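Long-range contacts in CbsA (Xanthomonas oryzae pv. oryzae, PDB 5XYH), which probably releases cellobiose from cellulose chains as a family 6 exoglucanase, and is counted among the cell-wall-degrading enzymes of the rice bacterial blight pathogen: residues Ala306-Ala311 and Gly323-Arg328; Trp334-Gly339 and His411-Gln416; Gln255-Ser260 and Asn317-Ser322; Arg328-Asn333 and Asp393-Gly398. One frame throughout, in Å; residues are numbered along the deposited sequence.

Contact 1 (Ala306-Ala311 and Gly323-Arg328); sequences ARPTSA and GRVDRR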
# COMPACT_ATOMS: atom_id res chain seq x y z
N ALA A 306 -5.68 -18.72 16.07
CA ALA A 306 -6.85 -19.24 15.38
C ALA A 306 -6.65 -19.37 13.87
O ALA A 306 -7.60 -19.71 13.16
CB ALA A 306 -8.08 -18.36 15.67
N ARG A 307 -5.44 -19.11 13.37
CA ARG A 307 -5.19 -19.21 11.93
C ARG A 307 -5.45 -20.64 11.45
O ARG A 307 -4.89 -21.59 12.01
CB ARG A 307 -3.74 -18.83 11.61
CG ARG A 307 -3.32 -19.06 10.15
CD ARG A 307 -1.82 -18.86 10.02
NE ARG A 307 -1.30 -19.09 8.67
CZ ARG A 307 -1.22 -18.15 7.73
NH1 ARG A 307 -1.67 -16.93 7.99
NH2 ARG A 307 -0.70 -18.43 6.54
N PRO A 308 -6.28 -20.82 10.42
CA PRO A 308 -6.62 -22.17 9.96
C PRO A 308 -5.41 -22.88 9.38
O PRO A 308 -4.58 -22.26 8.72
CB PRO A 308 -7.68 -21.94 8.88
CG PRO A 308 -8.13 -20.52 9.03
CD PRO A 308 -6.97 -19.77 9.64
N THR A 309 -5.35 -24.19 9.60
CA THR A 309 -4.28 -25.04 9.09
C THR A 309 -4.75 -26.00 8.02
O THR A 309 -3.93 -26.72 7.44
CB THR A 309 -3.65 -25.84 10.24
OG1 THR A 309 -4.69 -26.52 10.94
CG2 THR A 309 -2.93 -24.91 11.22
N SER A 310 -6.05 -26.01 7.72
CA SER A 310 -6.62 -26.91 6.72
C SER A 310 -7.97 -26.35 6.29
O SER A 310 -8.47 -25.39 6.86
CB SER A 310 -6.76 -28.33 7.27
OG SER A 310 -7.77 -28.35 8.27
N ALA A 311 -8.56 -27.00 5.28
CA ALA A 311 -9.89 -26.66 4.79
C ALA A 311 -10.73 -27.91 4.64
O ALA A 311 -10.25 -28.95 4.18
CB ALA A 311 -9.83 -25.92 3.45
N GLY A 323 -11.04 -22.53 5.62
CA GLY A 323 -9.62 -22.54 5.31
C GLY A 323 -8.93 -21.22 5.07
O GLY A 323 -7.70 -21.13 5.21
N ARG A 324 -9.67 -20.18 4.69
CA ARG A 324 -9.04 -18.91 4.37
C ARG A 324 -8.38 -18.31 5.61
O ARG A 324 -8.95 -18.31 6.71
CB ARG A 324 -10.06 -17.93 3.79
CG ARG A 324 -11.28 -17.60 4.65
CD ARG A 324 -12.20 -16.67 3.85
NE ARG A 324 -13.57 -16.51 4.36
CZ ARG A 324 -13.98 -15.48 5.09
NH1 ARG A 324 -13.11 -14.53 5.42
NH2 ARG A 324 -15.25 -15.39 5.50
N VAL A 325 -7.15 -17.82 5.44
CA VAL A 325 -6.51 -17.15 6.56
C VAL A 325 -6.97 -15.69 6.64
O VAL A 325 -7.03 -15.12 7.72
CB VAL A 325 -4.97 -17.28 6.49
CG1 VAL A 325 -4.58 -18.75 6.54
CG2 VAL A 325 -4.40 -16.61 5.23
N ASP A 326 -7.31 -15.07 5.51
CA ASP A 326 -7.96 -13.76 5.52
C ASP A 326 -9.37 -13.91 6.11
O ASP A 326 -10.27 -14.45 5.47
CB ASP A 326 -8.01 -13.20 4.10
CG ASP A 326 -8.47 -11.74 4.05
OD1 ASP A 326 -9.25 -11.31 4.95
OD2 ASP A 326 -8.06 -11.02 3.11
N ARG A 327 -9.58 -13.40 7.33
CA ARG A 327 -10.82 -13.61 8.07
C ARG A 327 -11.81 -12.44 7.94
O ARG A 327 -12.77 -12.37 8.72
CB ARG A 327 -10.51 -13.86 9.55
CG ARG A 327 -9.52 -14.99 9.83
CD ARG A 327 -9.95 -16.28 9.15
NE ARG A 327 -11.30 -16.67 9.56
CZ ARG A 327 -11.99 -17.69 9.05
NH1 ARG A 327 -11.48 -18.44 8.08
NH2 ARG A 327 -13.21 -17.94 9.51
N ARG A 328 -11.60 -11.54 6.98
CA ARG A 328 -12.45 -10.36 6.88
C ARG A 328 -13.88 -10.74 6.51
O ARG A 328 -14.15 -11.80 5.92
CB ARG A 328 -11.90 -9.39 5.84
CG ARG A 328 -10.67 -8.66 6.28
CD ARG A 328 -10.22 -7.65 5.23
NE ARG A 328 -9.35 -8.28 4.24
CZ ARG A 328 -8.77 -7.63 3.23
NH1 ARG A 328 -8.94 -6.32 3.08
NH2 ARG A 328 -8.01 -8.31 2.37

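Contact 2 (Trp334-Gly339 and His411-Gln416); sequences WCNQSG and HAHFVQ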
# COMPACT_ATOMS: atom_id res chain seq x y z
N TRP A 334 -11.36 -2.26 4.09
CA TRP A 334 -9.98 -1.83 4.06
C TRP A 334 -9.51 -1.09 5.30
O TRP A 334 -8.32 -0.80 5.40
CB TRP A 334 -9.76 -0.90 2.86
CG TRP A 334 -10.72 0.28 2.86
CD1 TRP A 334 -11.95 0.34 2.27
CD2 TRP A 334 -10.51 1.57 3.46
NE1 TRP A 334 -12.52 1.58 2.46
CE2 TRP A 334 -11.65 2.35 3.19
CE3 TRP A 334 -9.46 2.14 4.20
CZ2 TRP A 334 -11.78 3.67 3.63
CZ3 TRP A 334 -9.59 3.45 4.64
CH2 TRP A 334 -10.74 4.20 4.35
N CYS A 335 -10.39 -0.76 6.24
CA CYS A 335 -10.01 0.18 7.29
C CYS A 335 -9.84 -0.50 8.64
O CYS A 335 -10.77 -1.17 9.12
CB CYS A 335 -11.02 1.31 7.41
SG CYS A 335 -10.56 2.31 8.83
N ASN A 336 -8.68 -0.30 9.26
CA ASN A 336 -8.39 -0.67 10.65
C ASN A 336 -8.90 -2.08 10.97
O ASN A 336 -9.66 -2.30 11.92
CB ASN A 336 -8.97 0.36 11.63
CG ASN A 336 -8.31 1.74 11.50
OD1 ASN A 336 -7.19 1.86 11.02
ND2 ASN A 336 -9.01 2.78 11.96
N GLN A 337 -8.47 -3.05 10.18
CA GLN A 337 -9.16 -4.34 10.20
C GLN A 337 -8.85 -5.12 11.47
O GLN A 337 -7.70 -5.20 11.91
CB GLN A 337 -8.82 -5.14 8.95
CG GLN A 337 -9.57 -4.62 7.70
CD GLN A 337 -11.08 -4.77 7.83
OE1 GLN A 337 -11.62 -5.88 7.75
NE2 GLN A 337 -11.77 -3.65 8.00
N SER A 338 -9.90 -5.66 12.10
CA SER A 338 -9.70 -6.48 13.28
C SER A 338 -9.14 -7.84 12.87
O SER A 338 -9.28 -8.27 11.72
CB SER A 338 -11.01 -6.66 14.05
OG SER A 338 -12.00 -7.26 13.24
N GLY A 339 -8.48 -8.50 13.81
CA GLY A 339 -7.91 -9.80 13.55
C GLY A 339 -6.66 -9.79 12.68
O GLY A 339 -5.92 -10.77 12.68
N HIS A 411 -3.06 2.55 19.15
CA HIS A 411 -2.45 1.59 20.06
C HIS A 411 -3.15 0.23 20.03
O HIS A 411 -2.49 -0.82 19.99
CB HIS A 411 -2.43 2.16 21.48
CG HIS A 411 -1.90 1.21 22.50
ND1 HIS A 411 -0.58 0.84 22.57
CD2 HIS A 411 -2.53 0.56 23.52
CE1 HIS A 411 -0.41 -0.01 23.56
NE2 HIS A 411 -1.57 -0.19 24.16
N ALA A 412 -4.49 0.21 20.05
CA ALA A 412 -5.19 -1.07 20.10
C ALA A 412 -4.96 -1.89 18.83
O ALA A 412 -4.75 -3.10 18.91
CB ALA A 412 -6.69 -0.85 20.33
N HIS A 413 -4.99 -1.25 17.66
CA HIS A 413 -4.67 -1.98 16.42
C HIS A 413 -3.24 -2.48 16.42
O HIS A 413 -2.94 -3.56 15.88
CB HIS A 413 -4.90 -1.08 15.21
CG HIS A 413 -5.21 -1.83 13.95
ND1 HIS A 413 -4.77 -1.42 12.71
CD2 HIS A 413 -5.94 -2.95 13.74
CE1 HIS A 413 -5.20 -2.26 11.79
NE2 HIS A 413 -5.92 -3.20 12.38
N PHE A 414 -2.32 -1.70 17.00
CA PHE A 414 -0.92 -2.08 17.00
C PHE A 414 -0.70 -3.36 17.79
O PHE A 414 -0.10 -4.31 17.29
CB PHE A 414 -0.06 -0.96 17.57
CG PHE A 414 1.41 -1.23 17.49
CD1 PHE A 414 2.02 -1.45 16.27
CD2 PHE A 414 2.18 -1.26 18.65
CE1 PHE A 414 3.40 -1.70 16.18
CE2 PHE A 414 3.56 -1.52 18.57
CZ PHE A 414 4.17 -1.74 17.34
N VAL A 415 -1.17 -3.37 19.04
CA VAL A 415 -1.06 -4.57 19.88
C VAL A 415 -1.64 -5.77 19.16
O VAL A 415 -1.05 -6.86 19.16
CB VAL A 415 -1.76 -4.33 21.22
CG1 VAL A 415 -1.86 -5.65 22.01
CG2 VAL A 415 -1.04 -3.22 22.01
N GLN A 416 -2.80 -5.60 18.53
CA GLN A 416 -3.42 -6.69 17.80
C GLN A 416 -2.53 -7.15 16.64
O GLN A 416 -2.28 -8.35 16.46
CB GLN A 416 -4.81 -6.25 17.30
CG GLN A 416 -5.44 -7.18 16.27
CD GLN A 416 -6.45 -6.46 15.35
OE1 GLN A 416 -7.46 -5.91 15.81
NE2 GLN A 416 -6.16 -6.46 14.05

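Contact 3 (Gln255-Ser260 and Asn317-Ser322); sequences QPISSS and NTYVNS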
# COMPACT_ATOMS: atom_id res chain seq x y z
N GLN A 255 -19.35 -26.83 -7.83
CA GLN A 255 -19.02 -25.43 -8.05
C GLN A 255 -17.60 -25.15 -7.61
O GLN A 255 -17.14 -25.73 -6.61
CB GLN A 255 -19.98 -24.49 -7.30
CG GLN A 255 -21.45 -24.62 -7.68
CD GLN A 255 -21.73 -24.23 -9.12
OE1 GLN A 255 -21.07 -23.36 -9.69
NE2 GLN A 255 -22.73 -24.88 -9.71
N PRO A 256 -16.88 -24.28 -8.31
CA PRO A 256 -15.50 -23.96 -7.92
C PRO A 256 -15.49 -23.10 -6.67
O PRO A 256 -16.35 -22.24 -6.48
CB PRO A 256 -14.96 -23.18 -9.13
CG PRO A 256 -16.17 -22.52 -9.69
CD PRO A 256 -17.31 -23.50 -9.49
N ILE A 257 -14.47 -23.31 -5.83
CA ILE A 257 -14.41 -22.56 -4.58
C ILE A 257 -14.24 -21.07 -4.83
O ILE A 257 -14.56 -20.26 -3.96
CB ILE A 257 -13.31 -23.09 -3.66
CG1 ILE A 257 -11.94 -23.04 -4.35
CG2 ILE A 257 -13.66 -24.50 -3.16
CD1 ILE A 257 -10.79 -23.24 -3.38
N SER A 258 -13.75 -20.69 -6.02
CA SER A 258 -13.69 -19.28 -6.39
C SER A 258 -15.07 -18.63 -6.39
O SER A 258 -15.16 -17.40 -6.29
CB SER A 258 -13.06 -19.13 -7.77
OG SER A 258 -13.86 -19.78 -8.74
N SER A 259 -16.13 -19.43 -6.51
CA SER A 259 -17.49 -18.92 -6.53
C SER A 259 -18.10 -18.82 -5.14
O SER A 259 -19.29 -18.49 -5.02
CB SER A 259 -18.38 -19.80 -7.41
OG SER A 259 -18.72 -20.99 -6.72
N SER A 260 -17.33 -19.10 -4.09
CA SER A 260 -17.82 -18.89 -2.74
C SER A 260 -18.20 -17.43 -2.54
O SER A 260 -17.77 -16.53 -3.28
CB SER A 260 -16.75 -19.26 -1.71
OG SER A 260 -15.57 -18.51 -1.98
N ASN A 317 -18.81 -22.66 0.39
CA ASN A 317 -18.72 -21.65 1.45
C ASN A 317 -18.12 -22.24 2.72
O ASN A 317 -17.21 -21.65 3.31
CB ASN A 317 -20.10 -21.05 1.72
CG ASN A 317 -20.51 -20.05 0.67
OD1 ASN A 317 -19.66 -19.51 -0.05
ND2 ASN A 317 -21.80 -19.77 0.58
N THR A 318 -18.63 -23.39 3.17
CA THR A 318 -18.05 -24.01 4.36
C THR A 318 -16.57 -24.25 4.16
O THR A 318 -15.76 -23.97 5.04
CB THR A 318 -18.77 -25.32 4.68
OG1 THR A 318 -20.17 -25.06 4.89
CG2 THR A 318 -18.19 -25.97 5.93
N TYR A 319 -16.20 -24.75 2.98
CA TYR A 319 -14.81 -25.08 2.69
C TYR A 319 -13.93 -23.84 2.74
O TYR A 319 -12.94 -23.80 3.47
CB TYR A 319 -14.71 -25.74 1.32
CG TYR A 319 -13.35 -26.36 1.01
CD1 TYR A 319 -13.07 -27.68 1.37
CD2 TYR A 319 -12.37 -25.65 0.33
CE1 TYR A 319 -11.84 -28.25 1.07
CE2 TYR A 319 -11.14 -26.21 0.03
CZ TYR A 319 -10.88 -27.51 0.41
OH TYR A 319 -9.65 -28.08 0.11
N VAL A 320 -14.28 -22.82 1.96
CA VAL A 320 -13.49 -21.59 1.88
C VAL A 320 -13.40 -20.92 3.25
O VAL A 320 -12.32 -20.53 3.71
CB VAL A 320 -14.08 -20.65 0.82
CG1 VAL A 320 -13.62 -19.20 1.03
CG2 VAL A 320 -13.70 -21.13 -0.59
N ASN A 321 -14.55 -20.79 3.94
CA ASN A 321 -14.55 -20.12 5.24
C ASN A 321 -13.80 -20.92 6.30
O ASN A 321 -13.26 -20.34 7.25
CB ASN A 321 -15.98 -19.84 5.71
CG ASN A 321 -16.71 -18.86 4.82
OD1 ASN A 321 -16.07 -18.06 4.12
ND2 ASN A 321 -18.04 -18.89 4.84
N SER A 322 -13.75 -22.25 6.17
CA SER A 322 -12.92 -23.01 7.11
C SER A 322 -11.44 -22.75 6.87
O SER A 322 -10.67 -22.73 7.83
CB SER A 322 -13.21 -24.51 6.99
OG SER A 322 -12.62 -25.06 5.83

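Contact 4 (Arg328-Asn333 and Asp393-Gly398); sequences RLHRGN and DGTLTG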
# COMPACT_ATOMS: atom_id res chain seq x y z
N ARG A 328 -11.60 -11.54 6.98
CA ARG A 328 -12.45 -10.36 6.88
C ARG A 328 -13.88 -10.74 6.51
O ARG A 328 -14.15 -11.80 5.92
CB ARG A 328 -11.90 -9.39 5.84
CG ARG A 328 -10.67 -8.66 6.28
CD ARG A 328 -10.22 -7.65 5.23
NE ARG A 328 -9.35 -8.28 4.24
CZ ARG A 328 -8.77 -7.63 3.23
NH1 ARG A 328 -8.94 -6.32 3.08
NH2 ARG A 328 -8.01 -8.31 2.37
N LEU A 329 -14.82 -9.83 6.84
CA LEU A 329 -16.22 -10.05 6.49
C LEU A 329 -16.43 -9.95 4.98
O LEU A 329 -17.37 -10.56 4.44
CB LEU A 329 -17.10 -9.04 7.23
CG LEU A 329 -16.95 -9.04 8.75
CD1 LEU A 329 -17.72 -7.89 9.36
CD2 LEU A 329 -17.43 -10.38 9.32
N HIS A 330 -15.57 -9.20 4.29
CA HIS A 330 -15.69 -8.92 2.87
C HIS A 330 -14.34 -8.39 2.42
O HIS A 330 -13.72 -7.60 3.14
CB HIS A 330 -16.79 -7.87 2.61
CG HIS A 330 -17.21 -7.78 1.18
ND1 HIS A 330 -16.45 -7.14 0.22
CD2 HIS A 330 -18.32 -8.23 0.54
CE1 HIS A 330 -17.06 -7.23 -0.95
NE2 HIS A 330 -18.20 -7.88 -0.78
N ARG A 331 -13.88 -8.82 1.25
CA ARG A 331 -12.57 -8.36 0.79
C ARG A 331 -12.54 -6.86 0.52
O ARG A 331 -11.45 -6.29 0.40
CB ARG A 331 -12.15 -9.18 -0.46
CG ARG A 331 -12.17 -10.69 -0.20
CD ARG A 331 -11.66 -11.48 -1.39
NE ARG A 331 -10.20 -11.46 -1.43
CZ ARG A 331 -9.48 -11.63 -2.53
NH1 ARG A 331 -10.06 -11.87 -3.69
NH2 ARG A 331 -8.16 -11.58 -2.45
N GLY A 332 -13.69 -6.19 0.45
CA GLY A 332 -13.72 -4.75 0.26
C GLY A 332 -13.48 -3.92 1.51
O GLY A 332 -13.38 -2.69 1.40
N ASN A 333 -13.39 -4.56 2.67
CA ASN A 333 -13.19 -3.86 3.94
C ASN A 333 -11.71 -3.54 4.12
O ASN A 333 -10.89 -4.44 4.35
CB ASN A 333 -13.70 -4.70 5.10
CG ASN A 333 -15.21 -4.84 5.09
OD1 ASN A 333 -15.91 -4.11 4.40
ND2 ASN A 333 -15.71 -5.78 5.87
N ASP A 393 -21.82 -3.45 0.07
CA ASP A 393 -21.68 -4.88 -0.18
C ASP A 393 -22.46 -5.72 0.81
O ASP A 393 -22.46 -6.95 0.70
CB ASP A 393 -20.19 -5.27 -0.16
CG ASP A 393 -19.48 -4.81 -1.40
OD1 ASP A 393 -20.05 -5.00 -2.49
OD2 ASP A 393 -18.38 -4.24 -1.31
N GLY A 394 -23.15 -5.08 1.75
CA GLY A 394 -24.08 -5.78 2.61
C GLY A 394 -23.49 -6.42 3.84
O GLY A 394 -24.14 -7.30 4.42
N THR A 395 -22.30 -6.03 4.27
CA THR A 395 -21.73 -6.49 5.53
C THR A 395 -21.30 -5.30 6.37
O THR A 395 -21.24 -4.16 5.89
CB THR A 395 -20.52 -7.41 5.32
OG1 THR A 395 -19.40 -6.61 4.92
CG2 THR A 395 -20.79 -8.49 4.26
N LEU A 396 -20.95 -5.57 7.62
CA LEU A 396 -20.33 -4.53 8.42
C LEU A 396 -18.88 -4.32 7.95
O LEU A 396 -18.35 -5.07 7.12
CB LEU A 396 -20.38 -4.90 9.90
CG LEU A 396 -21.78 -4.89 10.55
CD1 LEU A 396 -21.63 -5.06 12.05
CD2 LEU A 396 -22.55 -3.62 10.20
N THR A 397 -18.24 -3.30 8.50
CA THR A 397 -16.94 -2.88 8.00
C THR A 397 -15.78 -3.71 8.56
O THR A 397 -14.70 -3.74 7.96
CB THR A 397 -16.68 -1.41 8.35
OG1 THR A 397 -16.76 -1.25 9.77
CG2 THR A 397 -17.68 -0.50 7.68
N GLY A 398 -15.95 -4.33 9.73
CA GLY A 398 -14.82 -4.95 10.40
C GLY A 398 -13.80 -3.99 10.99
O GLY A 398 -12.77 -4.44 11.49
O HOH W 1 -20.61 -8.33 -2.42
O HOH W 2 -18.14 -4.74 3.26

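Contact 1 (Ala306-Ala311 and Gly323-Arg328)
R307 lays one face of its guanidinium on V325, whose methyl CG1 stands 3.6 Å from R307 CZ, over the centre of the group. CG lies anti to the backbone N of R307 (chi1 173°), and the chain runs on extended to NE, which carries the flat end across V325 CG1. W302 O accepts a hydrogen bond from R307 NH1, and Y422 makes a cation-pi contact with the same group. Next to this pair P308 packs on the backbone just after helix 316-323: its CG is 3.3 Å from the carbonyl O of R324, and its CD lies 4.0 Å from V325 CG1. G323 CA also approaches S310 O at 3.4 Å, a CA-H...O contact, with the A311 methyl beside the same glycine. The outer side is looser. S310 is exposed and its CB points away, while R327 NH1, bonded to R324 O at 2.9 Å and to N321 O, passes P308 CG at 4.1 Å. The loops thus meet by van der Waals contact, with carbonyl oxygens and a guanidinium face taking part; R307 NH1 and R327 NH1 bond backbone carbonyls, and N244 ND2, donating to both P308 O and G323 O, is a polar link.

Contact 2 (Trp334-Gly339 and His411-Gln416)
Helix 411-419, close to the C-terminus of this family 6 glycoside hydrolase, is fastened here to the long loop that leads from helix 316-323 to strand 347-351. One backbone oxygen does most of the work: Q337 O accepts from two side chains on successive turns of the helix. H413 NE2 donates to it at 2.7 Å, in the plane of the imidazole but 37° above the plane of the carbonyl. Q416 NE2 donates to the same Q337 O at 2.9 Å with a nearly straight bond (169°), in the carbonyl plane and on a lone pair. Q416 reaches this far because CG lies anti to its backbone N (chi1 168°) and the chain continues extended; its NE2 also serves A340 O. The imidazole is covered on one face by N336, whose CA stands 4.1 Å from the H413 ring centroid in a CH-pi contact. S338 CA lies 3.4 Å from Q416 OE1. Further out, C335 forms a disulfide with C385, and N336 OD1 accepts from the backbone of D367. Two donors on one oxygen, one in the carbonyl plane and one above it, help fix the rotation of both side chains and imply that H413 carries a proton on NE2, since a carbonyl can only accept.

Contact 3 (Gln255-Ser260 and Asn317-Ser322)
I257, which opens the 3-10 segment 257-259 after strand 255-256, and S260 just after it face helix 316-323, with CA atoms 6.6 Å apart for I257 and V320 and 5.1 Å for S260 and N317. V320 contributes more than any other residue of the helix. Its CG2, anti to the carbonyl carbon, points into the turn, 3.7 Å from I257 CB and 3.5 Å from S260 OG. CG1 also lies against the serine hydroxyl. Beside it I257 CG2 meets Y319 CD2 at 3.9 Å, obliquely to the ring, which L245, L250 and I252 also touch. N317 packs by its amide oxygen: OD1 comes within 3.3 Å of S260 CA and accepts a hydrogen bond from the next backbone nitrogen, that of T261. S260 OG, with a chi1 of 56°, folds back over its own turn and donates to I257 O at 2.8 Å, nearly along the C=O axis; S260 N shares that acceptor. The buried hydroxyl therefore has its donor bond inside the turn and can offer its flank to the valine methyls. The S259 and S260 hydroxyls bond P256 O and I257 O, so the join to the helix rests on V320 and I257 methyls and on the N317 amide oxygen packed against S260.

Contact 4 (Arg328-Asn333 and Asp393-Gly398)
H330 and D393 stack across two loops, the first of which makes a type I beta turn from H330 to N333 in the long irregular region before strand 347-351 of the family 6 catalytic domain. The carboxylate lies over the imidazole with the two planes only 7° apart, and D393 CB makes a CH-pi contact 3.6 Å from the centroid of the H330 ring, offset toward the rim. A water lies at the ring edge by H330 NE2 and bonds weakly to D393 OD1. At the other end of the turn N333 ND2 donates to L396 O at 3.0 Å, on a lone pair of that carbonyl but with a bent geometry (135°). L396 O also receives the hydroxyl of T395, at 2.9 Å from OG1. Beyond the asparagine, on the side away from the H330-D393 stack, L329 CD1 rests 4.0 Å from L396 CB, an apolar touch between two exposed leucines.

Behind this first shell, the turn orients its own residues. G332 N donates to H330 ND1 at 2.9 Å, in the ring plane, which helps set the rotation of the imidazole, while N333 N returns to H330 O. R328, itself in a salt bridge with D326, gives NH1 to N333 O and so braces the end of the turn. On the opposite segment T397 OG1 bonds D386 O, and T397 O takes Q337 NE2. One water finally joins the asparagine and threonine side chains by donating to both, 2.6 Å from N333 OD1 and 2.8 Å from T395 OG1.

All four contacts involve the chain from 306 to 339, which includes helix 316-323 and the long loop after it. Contacts 1 and 3, with centres 12 Å apart, alternate along the sequence and share that helix: contact 3 packs its flank, contact 1 the loop leaving it. R328 then belongs to both contact 1 and contact 4, and contact 4 interleaves with contact 2 through Q337 and S338, which meet T397 and G398. Contacts 2 and 3 are the most distant pair, 26 Å between centres. In this way the loop, which precedes strand 347-351, joins the outlying helix to C-terminal segments 393-398 and 411-416.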